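CsuC (Acinetobacter baumannii, PDB 6FJY) acts as the periplasmic chaperone of archaic chaperone-usher Csu pili, holding the tip adhesin subunit CsuE in a pre-assembly complex. Local coordinates at residues A[29-41]-A[84-96]. Numbering follows the deposited sequence.
Sequences TDAMVQIRVFKWN and KEQSYRLIVDELP
Met-32 to Lys-39 pair with Leu-95 back to Tyr-88 in a long, strongly twisted antiparallel arrangement, the strand axes at 133°, with two backbone bonds at each of the hydrogen-bonded pairs Met-32/Leu-95, Gln-34/Asp-93, Arg-36/Ile-91 and Phe-38/Arg-89; a further bond, from Trp-40 N to Ser-87 O (3.1 Å), extends the pairing. The middle of one face is apolar, as suits a sandwich interior. There beta-branched Val-33, Val-92 and Ile-35 fill space close to the backbone, Val-33 CG1 meeting Val-92 CG2 at 3.6 Å. The longer Leu-90 reaches diagonally, its CD1 3.6 Å from Ile-35 CG2, the two side chains alongside and pointing the same way. Toward Trp-40 this face turns polar: Lys-39 NZ and Tyr-88 OH both reach Glu-54.

The other face is mixed. Arg-36 bends at chi3 (-67°), bringing NH2 to Asp-93 OD2 in a salt bridge of 3.3 Å whose hydrogen bond is weak, the guanidinium and carboxylate planes 48° apart. A water bridges the same pair, accepting from Arg-36 NE and donating to Asp-93 OD2 and Ile-91 O. Phe-38 crosses Ile-91 at about a right angle, its CD2 3.8 Å from Ile-91 CG1, and its CE2 lies over a face of the Arg-36 guanidinium. Farther along, Arg-89 folds over the Trp-40 indole: CD makes a CH-pi contact with the six-membered ring, and the guanidinium stands edge-on above that face as a cation-pi partner, NH1 3.4 Å from Trp-40 CH2. This broad, electron-rich surface suits a long cationic chain, whose NH2 also bonds Ser-117 OG. Trp-40 NE1 is held by Asp-47.

Arg-89 NH2 also forms a salt bridge with the other protein's backbone, placing this end at the interface. Within the Ig-like beta sandwich of the PapD-like N-terminal domain, strand 31-41 also pairs with strands 48-50 and 55-64, while strand 85-95 continues the sheet to strand 109-123.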
ATOM      1  N   THR A  29       3.942  21.006  -9.875  1.00 83.37           N
ATOM      2  CA  THR A  29       3.794  21.997  -8.819  1.00 80.37           C
ATOM      3  C   THR A  29       4.115  21.370  -7.468  1.00 73.68           C
ATOM      4  O   THR A  29       3.878  20.182  -7.246  1.00 55.93           O
ATOM      5  CB  THR A  29       2.373  22.587  -8.791  1.00 79.04           C
ATOM      6  OG1 THR A  29       1.418  21.543  -8.548  1.00 72.85           O
ATOM      7  CG2 THR A  29       2.041  23.325 -10.112  1.00 59.49           C
ATOM      8  N   ASP A  30       4.677  22.183  -6.573  1.00 68.28           N
ATOM      9  CA  ASP A  30       4.971  21.738  -5.222  1.00 62.40           C
ATOM     10  C   ASP A  30       3.685  21.584  -4.412  1.00 71.88           C
ATOM     11  O   ASP A  30       2.642  22.164  -4.731  1.00 61.13           O
ATOM     12  CB  ASP A  30       5.911  22.718  -4.518  1.00 56.64           C
ATOM     13  CG  ASP A  30       7.206  22.925  -5.274  1.00 58.00           C
ATOM     14  OD1 ASP A  30       7.429  22.196  -6.257  1.00 48.73           O
ATOM     15  OD2 ASP A  30       7.998  23.804  -4.880  1.00 60.89           O
ATOM     16  N   ALA A  31       3.781  20.792  -3.337  1.00 76.33           N
ATOM     17  CA  ALA A  31       2.672  20.543  -2.426  1.00 65.10           C
ATOM     18  C   ALA A  31       3.191  20.475  -0.996  1.00 60.67           C
ATOM     19  O   ALA A  31       4.343  20.114  -0.753  1.00 51.79           O
ATOM     20  CB  ALA A  31       1.946  19.242  -2.770  1.00 60.07           C
ATOM     21  N   MET A  32       2.341  20.872  -0.056  1.00 58.09           N
ATOM     22  CA  MET A  32       2.615  20.758   1.368  1.00 59.46           C
ATOM     23  C   MET A  32       1.754  19.644   1.937  1.00 61.62           C
ATOM     24  O   MET A  32       0.568  19.528   1.601  1.00 48.45           O
ATOM     25  CB  MET A  32       2.327  22.070   2.107  1.00 72.25           C
ATOM     26  CG  MET A  32       2.726  22.076   3.592  1.00 75.21           C
ATOM     27  SD  MET A  32       4.485  22.325   3.857  1.00 37.09           S
ATOM     28  CE  MET A  32       4.734  23.666   2.716  1.00 60.79           C
ATOM     29  N   VAL A  33       2.351  18.838   2.809  1.00 63.66           N
ATOM     30  CA  VAL A  33       1.691  17.679   3.395  1.00 60.82           C
ATOM     31  C   VAL A  33       1.842  17.715   4.907  1.00 48.32           C
ATOM     32  O   VAL A  33       2.957  17.844   5.424  1.00 47.15           O
ATOM     33  CB  VAL A  33       2.279  16.371   2.834  1.00 62.76           C
ATOM     34  CG1 VAL A  33       1.570  15.189   3.414  1.00 74.42           C
ATOM     35  CG2 VAL A  33       2.180  16.375   1.318  1.00 74.67           C
ATOM     36  N   GLN A  34       0.729  17.554   5.606  1.00 63.20           N
ATOM     37  CA  GLN A  34       0.690  17.346   7.044  1.00 56.34           C
ATOM     38  C   GLN A  34       0.291  15.903   7.301  1.00 53.42           C
ATOM     39  O   GLN A  34      -0.547  15.351   6.582  1.00 31.57           O
ATOM     40  CB  GLN A  34      -0.306  18.280   7.730  1.00 59.49           C
ATOM     41  CG  GLN A  34      -0.321  18.139   9.249  1.00 78.53           C
ATOM     42  CD  GLN A  34      -1.554  18.748   9.896  1.00 93.08           C
ATOM     43  OE1 GLN A  34      -2.498  19.145   9.214  1.00 96.72           O
ATOM     44  NE2 GLN A  34      -1.558  18.807  11.223  1.00103.72           N
ATOM     45  N   ILE A  35       0.933  15.286   8.288  1.00 50.48           N
ATOM     46  CA  ILE A  35       0.728  13.884   8.628  1.00 49.68           C
ATOM     47  C   ILE A  35       0.381  13.793  10.105  1.00 49.33           C
ATOM     48  O   ILE A  35       1.101  14.335  10.946  1.00 41.08           O
ATOM     49  CB  ILE A  35       1.977  13.042   8.317  1.00 58.47           C
ATOM     50  CG1 ILE A  35       2.366  13.192   6.844  1.00 66.11           C
ATOM     51  CG2 ILE A  35       1.712  11.594   8.596  1.00 44.98           C
ATOM     52  CD1 ILE A  35       3.413  14.271   6.592  1.00 63.24           C
ATOM     53  N   ARG A  36      -0.731  13.137  10.420  1.00 69.93           N
ATOM     54  CA  ARG A  36      -1.108  12.839  11.798  1.00 54.25           C
ATOM     55  C   ARG A  36      -1.561  11.386  11.898  1.00 48.53           C
ATOM     56  O   ARG A  36      -2.010  10.794  10.917  1.00 30.27           O
ATOM     57  CB  ARG A  36      -2.222  13.765  12.294  1.00 54.53           C
ATOM     58  CG  ARG A  36      -1.772  15.207  12.545  1.00 70.10           C
ATOM     59  CD  ARG A  36      -2.954  16.111  12.821  1.00 76.10           C
ATOM     60  NE  ARG A  36      -3.808  16.261  11.647  1.00 96.57           N
ATOM     61  CZ  ARG A  36      -4.975  16.899  11.649  1.00116.12           C
ATOM     62  NH1 ARG A  36      -5.437  17.438  12.770  1.00129.47           N
ATOM     63  NH2 ARG A  36      -5.686  16.989  10.534  1.00118.70           N
ATOM     64  N   VAL A  37      -1.417  10.793  13.082  1.00 57.54           N
ATOM     65  CA  VAL A  37      -1.872   9.422  13.295  1.00 56.80           C
ATOM     66  C   VAL A  37      -2.780   9.409  14.518  1.00 40.53           C
ATOM     67  O   VAL A  37      -2.373   9.818  15.609  1.00 32.30           O
ATOM     68  CB  VAL A  37      -0.711   8.424  13.457  1.00 56.70           C
ATOM     69  CG1 VAL A  37      -1.250   7.000  13.662  1.00 55.74           C
ATOM     70  CG2 VAL A  37       0.186   8.470  12.247  1.00 58.25           C
ATOM     71  N   PHE A  38      -3.991   8.913  14.338  1.00 50.48           N
ATOM     72  CA  PHE A  38      -4.998   8.863  15.379  1.00 57.52           C
ATOM     73  C   PHE A  38      -5.272   7.419  15.762  1.00 50.09           C
ATOM     74  O   PHE A  38      -5.189   6.514  14.932  1.00 41.09           O
ATOM     75  CB  PHE A  38      -6.300   9.527  14.913  1.00 47.75           C
ATOM     76  CG  PHE A  38      -6.179  11.008  14.685  1.00 69.84           C
ATOM     77  CD1 PHE A  38      -6.406  11.903  15.720  1.00 70.86           C
ATOM     78  CD2 PHE A  38      -5.812  11.509  13.445  1.00 69.53           C
ATOM     79  CE1 PHE A  38      -6.293  13.263  15.513  1.00 76.06           C
ATOM     80  CE2 PHE A  38      -5.701  12.869  13.234  1.00 72.47           C
ATOM     81  CZ  PHE A  38      -5.936  13.745  14.267  1.00 81.70           C
ATOM     82  N   LYS A  39      -5.583   7.217  17.037  1.00 61.17           N
ATOM     83  CA  LYS A  39      -6.034   5.919  17.494  1.00 53.88           C
ATOM     84  C   LYS A  39      -7.496   5.757  17.114  1.00 53.41           C
ATOM     85  O   LYS A  39      -8.276   6.713  17.158  1.00 43.03           O
ATOM     86  CB  LYS A  39      -5.843   5.772  18.996  1.00 55.30           C
ATOM     87  CG  LYS A  39      -5.771   4.331  19.471  1.00 67.17           C
ATOM     88  CD  LYS A  39      -5.136   4.246  20.855  1.00 66.96           C
ATOM     89  CE  LYS A  39      -4.916   2.800  21.294  1.00 79.65           C
ATOM     90  NZ  LYS A  39      -4.245   2.723  22.634  1.00 84.65           N
ATOM     91  N   TRP A  40      -7.846   4.549  16.687  1.00 59.53           N
ATOM     92  CA  TRP A  40      -9.135   4.240  16.088  1.00 55.77           C
ATOM     93  C   TRP A  40      -9.813   3.162  16.920  1.00 58.91           C
ATOM     94  O   TRP A  40      -9.265   2.069  17.087  1.00 57.75           O
ATOM     95  CB  TRP A  40      -8.923   3.786  14.646  1.00 50.81           C
ATOM     96  CG  TRP A  40     -10.132   3.370  13.886  1.00 50.97           C
ATOM     97  CD1 TRP A  40     -11.428   3.625  14.182  1.00 53.41           C
ATOM     98  CD2 TRP A  40     -10.136   2.597  12.674  1.00 45.07           C
ATOM     99  NE1 TRP A  40     -12.251   3.059  13.228  1.00 51.14           N
ATOM    100  CE2 TRP A  40     -11.477   2.426  12.292  1.00 45.49           C
ATOM    101  CE3 TRP A  40      -9.129   2.045  11.878  1.00 45.47           C
ATOM    102  CZ2 TRP A  40     -11.848   1.717  11.154  1.00 46.09           C
ATOM    103  CZ3 TRP A  40      -9.494   1.330  10.750  1.00 47.51           C
ATOM    104  CH2 TRP A  40     -10.852   1.176  10.398  1.00 48.94           C
ATOM    105  N   ASN A  41     -11.004   3.464  17.428  1.00 63.36           N
ATOM    106  CA  ASN A  41     -11.771   2.505  18.208  1.00 55.94           C
ATOM    107  C   ASN A  41     -13.217   2.591  17.769  1.00 53.20           C
ATOM    108  O   ASN A  41     -13.616   3.530  17.077  1.00 41.89           O
ATOM    109  CB  ASN A  41     -11.656   2.745  19.721  1.00 58.60           C
ATOM    110  CG  ASN A  41     -12.239   4.086  20.160  1.00 71.45           C
ATOM    111  OD1 ASN A  41     -13.448   4.219  20.356  1.00 54.63           O
ATOM    112  ND2 ASN A  41     -11.372   5.079  20.336  1.00 78.92           N
ATOM    113  N   LYS A  84      -2.463  -8.642  20.401  1.00 52.89           N
ATOM    114  CA  LYS A  84      -3.447  -7.600  20.147  1.00 67.97           C
ATOM    115  C   LYS A  84      -3.151  -6.852  18.851  1.00 59.08           C
ATOM    116  O   LYS A  84      -2.000  -6.504  18.555  1.00 45.30           O
ATOM    117  CB  LYS A  84      -3.521  -6.606  21.317  1.00 84.23           C
ATOM    118  CG  LYS A  84      -4.680  -6.881  22.287  1.00101.80           C
ATOM    119  CD  LYS A  84      -4.600  -8.282  22.893  1.00101.64           C
ATOM    120  CE  LYS A  84      -5.904  -8.724  23.555  1.00105.34           C
ATOM    121  NZ  LYS A  84      -5.814 -10.111  24.148  1.00 95.26           N
ATOM    122  N   GLU A  85      -4.217  -6.601  18.098  1.00 61.66           N
ATOM    123  CA  GLU A  85      -4.185  -5.772  16.903  1.00 62.83           C
ATOM    124  C   GLU A  85      -4.699  -4.376  17.255  1.00 57.24           C
ATOM    125  O   GLU A  85      -5.896  -4.194  17.504  1.00 44.70           O
ATOM    126  CB  GLU A  85      -5.037  -6.400  15.803  1.00 60.70           C
ATOM    127  CG  GLU A  85      -5.105  -5.567  14.531  1.00 58.18           C
ATOM    128  CD  GLU A  85      -6.032  -6.151  13.518  1.00 50.04           C
ATOM    129  OE1 GLU A  85      -7.265  -6.087  13.744  1.00 46.37           O
ATOM    130  OE2 GLU A  85      -5.538  -6.694  12.497  1.00 52.42           O
ATOM    131  N   GLN A  86      -3.796  -3.395  17.257  1.00 53.55           N
ATOM    132  CA  GLN A  86      -4.150  -2.000  17.513  1.00 49.89           C
ATOM    133  C   GLN A  86      -4.463  -1.288  16.200  1.00 47.96           C
ATOM    134  O   GLN A  86      -3.725  -1.419  15.213  1.00 36.27           O
ATOM    135  CB  GLN A  86      -3.025  -1.253  18.229  1.00 54.66           C
ATOM    136  CG  GLN A  86      -2.583  -1.852  19.536  1.00 78.56           C
ATOM    137  CD  GLN A  86      -3.606  -1.697  20.649  1.00 79.14           C
ATOM    138  OE1 GLN A  86      -4.604  -0.989  20.509  1.00 79.95           O
ATOM    139  NE2 GLN A  86      -3.356  -2.366  21.764  1.00 81.70           N
ATOM    140  N   SER A  87      -5.556  -0.538  16.202  1.00 56.53           N
ATOM    141  CA  SER A  87      -6.071   0.126  15.019  1.00 57.28           C
ATOM    142  C   SER A  87      -5.788   1.618  15.103  1.00 51.83           C
ATOM    143  O   SER A  87      -5.867   2.216  16.177  1.00 35.60           O
ATOM    144  CB  SER A  87      -7.571  -0.119  14.888  1.00 65.28           C
ATOM    145  OG  SER A  87      -7.840  -1.509  14.939  1.00 67.60           O
ATOM    146  N   TYR A  88      -5.442   2.211  13.967  1.00 55.42           N
ATOM    147  CA  TYR A  88      -5.137   3.628  13.889  1.00 47.15           C
ATOM    148  C   TYR A  88      -5.625   4.144  12.542  1.00 54.94           C
ATOM    149  O   TYR A  88      -5.867   3.370  11.612  1.00 37.96           O
ATOM    150  CB  TYR A  88      -3.633   3.889  14.010  1.00 43.72           C
ATOM    151  CG  TYR A  88      -2.977   3.328  15.234  1.00 48.65           C
ATOM    152  CD1 TYR A  88      -2.521   2.011  15.251  1.00 43.83           C
ATOM    153  CD2 TYR A  88      -2.763   4.113  16.358  1.00 51.98           C
ATOM    154  CE1 TYR A  88      -1.898   1.484  16.355  1.00 60.03           C
ATOM    155  CE2 TYR A  88      -2.131   3.590  17.474  1.00 62.88           C
ATOM    156  CZ  TYR A  88      -1.708   2.271  17.465  1.00 61.48           C
ATOM    157  OH  TYR A  88      -1.092   1.746  18.568  1.00 52.58           O
ATOM    158  N   ARG A  89      -5.717   5.466  12.413  1.00 55.50           N
ATOM    159  CA  ARG A  89      -5.993   6.097  11.125  1.00 49.79           C
ATOM    160  C   ARG A  89      -4.828   7.017  10.829  1.00 46.42           C
ATOM    161  O   ARG A  89      -4.490   7.873  11.656  1.00 45.62           O
ATOM    162  CB  ARG A  89      -7.289   6.909  11.123  1.00 44.92           C
ATOM    163  CG  ARG A  89      -8.576   6.117  11.406  1.00 66.14           C
ATOM    164  CD  ARG A  89      -8.954   5.076  10.369  1.00 70.23           C
ATOM    165  NE  ARG A  89      -9.218   5.629   9.053  1.00 66.72           N
ATOM    166  CZ  ARG A  89      -9.811   4.956   8.076  1.00 65.41           C
ATOM    167  NH1 ARG A  89     -10.216   3.707   8.265  1.00 63.25           N
ATOM    168  NH2 ARG A  89      -9.989   5.531   6.900  1.00 77.58           N
ATOM    169  N   LEU A  90      -4.190   6.808   9.678  1.00 55.34           N
ATOM    170  CA  LEU A  90      -3.199   7.736   9.154  1.00 48.93           C
ATOM    171  C   LEU A  90      -3.936   8.813   8.363  1.00 51.55           C
ATOM    172  O   LEU A  90      -4.725   8.491   7.465  1.00 33.36           O
ATOM    173  CB  LEU A  90      -2.203   6.996   8.266  1.00 53.99           C
ATOM    174  CG  LEU A  90      -1.273   7.852   7.411  1.00 46.03           C
ATOM    175  CD1 LEU A  90      -0.436   8.748   8.272  1.00 37.77           C
ATOM    176  CD2 LEU A  90      -0.406   6.992   6.507  1.00 45.65           C
ATOM    177  N   ILE A  91      -3.708  10.082   8.716  1.00 56.32           N
ATOM    178  CA  ILE A  91      -4.367  11.211   8.062  1.00 56.88           C
ATOM    179  C   ILE A  91      -3.296  12.113   7.460  1.00 46.00           C
ATOM    180  O   ILE A  91      -2.525  12.754   8.190  1.00 33.49           O
ATOM    181  CB  ILE A  91      -5.255  12.013   9.020  1.00 65.24           C
ATOM    182  CG1 ILE A  91      -6.313  11.135   9.686  1.00 57.44           C
ATOM    183  CG2 ILE A  91      -5.942  13.126   8.239  1.00 66.88           C
ATOM    184  CD1 ILE A  91      -7.313  10.578   8.731  1.00 68.43           C
ATOM    185  N   VAL A  92      -3.266  12.199   6.135  1.00 52.22           N
ATOM    186  CA  VAL A  92      -2.344  13.103   5.460  1.00 60.11           C
ATOM    187  C   VAL A  92      -3.129  14.089   4.597  1.00 54.96           C
ATOM    188  O   VAL A  92      -3.985  13.697   3.788  1.00 37.18           O
ATOM    189  CB  VAL A  92      -1.249  12.359   4.668  1.00 55.89           C
ATOM    190  CG1 VAL A  92      -1.357  10.842   4.828  1.00 48.46           C
ATOM    191  CG2 VAL A  92      -1.163  12.831   3.233  1.00 54.67           C
ATOM    192  N   ASP A  93      -2.871  15.372   4.829  1.00 65.45           N
ATOM    193  CA  ASP A  93      -3.550  16.482   4.176  1.00 69.53           C
ATOM    194  C   ASP A  93      -2.627  17.070   3.109  1.00 78.14           C
ATOM    195  O   ASP A  93      -1.519  17.520   3.427  1.00 79.47           O
ATOM    196  CB  ASP A  93      -3.915  17.533   5.220  1.00 64.99           C
ATOM    197  CG  ASP A  93      -5.073  17.102   6.094  1.00 65.70           C
ATOM    198  OD1 ASP A  93      -6.161  16.868   5.541  1.00 63.97           O
ATOM    199  OD2 ASP A  93      -4.893  16.982   7.329  1.00 62.82           O
ATOM    200  N   GLU A  94      -3.083  17.072   1.853  1.00 87.13           N
ATOM    201  CA  GLU A  94      -2.272  17.449   0.694  1.00 83.18           C
ATOM    202  C   GLU A  94      -2.756  18.783   0.141  1.00 77.02           C
ATOM    203  O   GLU A  94      -3.898  18.891  -0.319  1.00 72.01           O
ATOM    204  CB  GLU A  94      -2.335  16.367  -0.391  1.00 82.46           C
ATOM    205  CG  GLU A  94      -1.405  16.576  -1.607  1.00 85.65           C
ATOM    206  CD  GLU A  94      -2.116  17.205  -2.808  1.00 96.71           C
ATOM    207  OE1 GLU A  94      -3.316  17.533  -2.696  1.00100.37           O
ATOM    208  OE2 GLU A  94      -1.478  17.371  -3.868  1.00 94.70           O
ATOM    209  N   LEU A  95      -1.877  19.782   0.156  1.00 88.20           N
ATOM    210  CA  LEU A  95      -2.215  21.143  -0.269  1.00 96.47           C
ATOM    211  C   LEU A  95      -1.330  21.560  -1.437  1.00 97.49           C
ATOM    212  O   LEU A  95      -0.177  21.980  -1.226  1.00 82.15           O
ATOM    213  CB  LEU A  95      -2.070  22.133   0.894  1.00 97.03           C
ATOM    214  CG  LEU A  95      -1.686  21.637   2.306  1.00 97.92           C
ATOM    215  CD1 LEU A  95      -1.312  22.812   3.191  1.00 98.63           C
ATOM    216  CD2 LEU A  95      -2.773  20.776   2.999  1.00 69.85           C
ATOM    217  N   PRO A  96      -1.809  21.446  -2.693  1.00103.38           N
ATOM    218  CA  PRO A  96      -1.142  22.009  -3.874  1.00 88.64           C
ATOM    219  C   PRO A  96      -0.796  23.486  -3.710  1.00 69.23           C
ATOM    220  O   PRO A  96       0.352  23.808  -3.392  1.00 54.21           O
ATOM    221  CB  PRO A  96      -2.181  21.822  -4.981  1.00 88.51           C
ATOM    222  CG  PRO A  96      -2.927  20.616  -4.582  1.00 81.76           C
ATOM    223  CD  PRO A  96      -2.983  20.637  -3.068  1.00 94.36           C
TER
HETATM  224  O   HOH W   1      -2.988  15.782   9.191  1.00 58.61           O